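Local coordinates for protein plasma serine protease inhibitor (Homo sapiens, PDB 3DY0) that inhibits serine proteases in blood plasma and other body fluids in a heparin-dependent way, trapping each target irreversibly through its cleavable reactive center loop, at residues A[14-19]-A[279-284]. Sequence-based numbering, arbitrary orientation.
Sequences FDLYRA and EKVLPS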
loop_
_atom_site.group_PDB
_atom_site.type_symbol
_atom_site.label_atom_id
_atom_site.label_comp_id
_atom_site.label_asym_id
_atom_site.label_seq_id
_atom_site.Cartn_x
_atom_site.Cartn_y
_atom_site.Cartn_z
ATOM N N PHE A 14 -6.976 -5.085 -5.936
ATOM C CA PHE A 14 -7.707 -6.183 -5.340
ATOM C C PHE A 14 -7.261 -7.573 -5.747
ATOM O O PHE A 14 -7.450 -8.530 -4.999
ATOM C CB PHE A 14 -9.196 -5.925 -5.549
ATOM C CG PHE A 14 -9.636 -4.624 -4.937
ATOM C CD1 PHE A 14 -9.698 -4.484 -3.553
ATOM C CD2 PHE A 14 -9.895 -3.516 -5.734
ATOM C CE1 PHE A 14 -10.008 -3.254 -2.970
ATOM C CE2 PHE A 14 -10.206 -2.281 -5.160
ATOM C CZ PHE A 14 -10.261 -2.152 -3.776
ATOM N N ASP A 15 -6.651 -7.692 -6.921
ATOM C CA ASP A 15 -6.126 -8.989 -7.311
ATOM C C ASP A 15 -4.897 -9.197 -6.423
ATOM O O ASP A 15 -4.608 -10.313 -5.993
ATOM C CB ASP A 15 -5.728 -8.997 -8.788
ATOM C CG ASP A 15 -6.927 -9.111 -9.715
ATOM O OD1 ASP A 15 -6.740 -9.000 -10.945
ATOM O OD2 ASP A 15 -8.053 -9.320 -9.220
ATOM N N LEU A 16 -4.176 -8.114 -6.135
ATOM C CA LEU A 16 -3.003 -8.219 -5.268
ATOM C C LEU A 16 -3.461 -8.560 -3.853
ATOM O O LEU A 16 -2.888 -9.435 -3.196
ATOM C CB LEU A 16 -2.203 -6.910 -5.256
ATOM C CG LEU A 16 -0.982 -6.896 -4.324
ATOM C CD1 LEU A 16 -0.090 -8.101 -4.594
ATOM C CD2 LEU A 16 -0.207 -5.603 -4.530
ATOM N N TYR A 17 -4.498 -7.878 -3.383
ATOM C CA TYR A 17 -5.011 -8.152 -2.049
ATOM C C TYR A 17 -5.342 -9.637 -1.911
ATOM O O TYR A 17 -4.938 -10.287 -0.948
ATOM C CB TYR A 17 -6.281 -7.346 -1.764
ATOM C CG TYR A 17 -6.930 -7.767 -0.466
ATOM C CD1 TYR A 17 -6.547 -7.199 0.749
ATOM C CD2 TYR A 17 -7.839 -8.828 -0.439
ATOM C CE1 TYR A 17 -7.052 -7.684 1.963
ATOM C CE2 TYR A 17 -8.337 -9.321 0.757
ATOM C CZ TYR A 17 -7.942 -8.749 1.953
ATOM O OH TYR A 17 -8.414 -9.273 3.133
ATOM N N ARG A 18 -6.092 -10.166 -2.873
ATOM C CA ARG A 18 -6.482 -11.568 -2.825
ATOM C C ARG A 18 -5.297 -12.530 -2.863
ATOM O O ARG A 18 -5.319 -13.562 -2.194
ATOM C CB ARG A 18 -7.475 -11.882 -3.950
ATOM C CG ARG A 18 -8.896 -11.400 -3.650
ATOM C CD ARG A 18 -9.871 -11.789 -4.764
ATOM N NE ARG A 18 -9.721 -10.944 -5.942
ATOM C CZ ARG A 18 -10.345 -9.783 -6.115
ATOM N NH1 ARG A 18 -11.178 -9.326 -5.184
ATOM N NH2 ARG A 18 -10.132 -9.074 -7.214
ATOM N N ALA A 19 -4.264 -12.196 -3.633
ATOM C CA ALA A 19 -3.079 -13.047 -3.703
ATOM C C ALA A 19 -2.412 -13.103 -2.327
ATOM O O ALA A 19 -2.003 -14.172 -1.862
ATOM C CB ALA A 19 -2.099 -12.502 -4.739
ATOM N N GLU A 279 8.036 -10.273 -5.329
ATOM C CA GLU A 279 8.487 -11.010 -6.503
ATOM C C GLU A 279 7.879 -12.410 -6.517
ATOM O O GLU A 279 7.771 -13.042 -7.568
ATOM C CB GLU A 279 10.022 -11.085 -6.552
ATOM C CG GLU A 279 10.684 -11.978 -5.516
ATOM C CD GLU A 279 10.869 -11.317 -4.168
ATOM O OE1 GLU A 279 11.501 -11.956 -3.295
ATOM O OE2 GLU A 279 10.400 -10.169 -3.975
ATOM N N LYS A 280 7.463 -12.887 -5.349
ATOM C CA LYS A 280 6.860 -14.212 -5.254
ATOM C C LYS A 280 5.350 -14.138 -5.450
ATOM O O LYS A 280 4.698 -15.148 -5.725
ATOM C CB LYS A 280 7.167 -14.832 -3.889
ATOM C CG LYS A 280 8.649 -15.023 -3.615
ATOM N N VAL A 281 4.807 -12.930 -5.329
ATOM C CA VAL A 281 3.374 -12.699 -5.446
ATOM C C VAL A 281 2.907 -12.149 -6.792
ATOM O O VAL A 281 1.912 -12.612 -7.350
ATOM C CB VAL A 281 2.908 -11.713 -4.345
ATOM C CG1 VAL A 281 1.408 -11.515 -4.412
ATOM C CG2 VAL A 281 3.330 -12.233 -2.971
ATOM N N LEU A 282 3.626 -11.163 -7.313
ATOM C CA LEU A 282 3.236 -10.538 -8.571
ATOM C C LEU A 282 3.028 -11.476 -9.761
ATOM O O LEU A 282 2.241 -11.175 -10.661
ATOM C CB LEU A 282 4.214 -9.409 -8.905
ATOM C CG LEU A 282 4.054 -8.237 -7.924
ATOM C CD1 LEU A 282 5.153 -7.216 -8.136
ATOM C CD2 LEU A 282 2.684 -7.598 -8.109
ATOM N N PRO A 283 3.737 -12.616 -9.804
ATOM C CA PRO A 283 3.494 -13.492 -10.951
ATOM C C PRO A 283 2.016 -13.906 -11.005
ATOM O O PRO A 283 1.508 -14.288 -12.059
ATOM C CB PRO A 283 4.430 -14.665 -10.683
ATOM C CG PRO A 283 5.607 -13.990 -10.059
ATOM C CD PRO A 283 4.960 -13.017 -9.085
ATOM N N SER A 284 1.331 -13.816 -9.863
ATOM C CA SER A 284 -0.088 -14.166 -9.787
ATOM C C SER A 284 -0.930 -13.151 -10.549
ATOM O O SER A 284 -2.088 -13.415 -10.882
ATOM C CB SER A 284 -0.555 -14.221 -8.329
ATOM O OG SER A 284 0.035 -15.312 -7.651
#
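Val281 meets Leu16 and Ala19 through one methyl group, and the contact is wholly apolar. No hydrogen bond or salt bridge joins residues 14-19 to residues 279-284. The CB of Val281 points toward the helix. Its CG1 lies anti to the backbone N (chi1 -177°), which carries this branch out to the helix surface. There CG1 stands 3.7 Å from CB of Ala19 and also 3.7 Å from CD1 of Leu16. Leu16 and Ala19 are three residues apart, so they lie on the same side of helix 12-23, nearly one turn apart, and the methyl touches both. CG2, the other branch, makes no close contact with the helix.

Leu16 reaches the valine with the end of its side chain, and the two side chains cross at about a right angle. A looser touch is added where CB of Ser284 lies 4.3 Å from CB of Ala19. Leu282 turns its CB away from the helix and packs on Met311 of strand 307-319, yet its CD2 still lies 4.5 Å from CD1 of Leu16, a loose approach.

On the helix itself, Arg18 NH2 binds Asp15 OD2 at 2.9 Å in a salt bridge close to the guanidinium plane. Arg18 NH1 also donates to the backbone oxygens of Glu243 and Leu246. Leu16 touches Phe31 of strand 29-31 as well.

The arrangement is plain packing within the serpin fold. It sets the N-terminal helix 12-23 against the start of the long connection between strands 259-277 and 307-319.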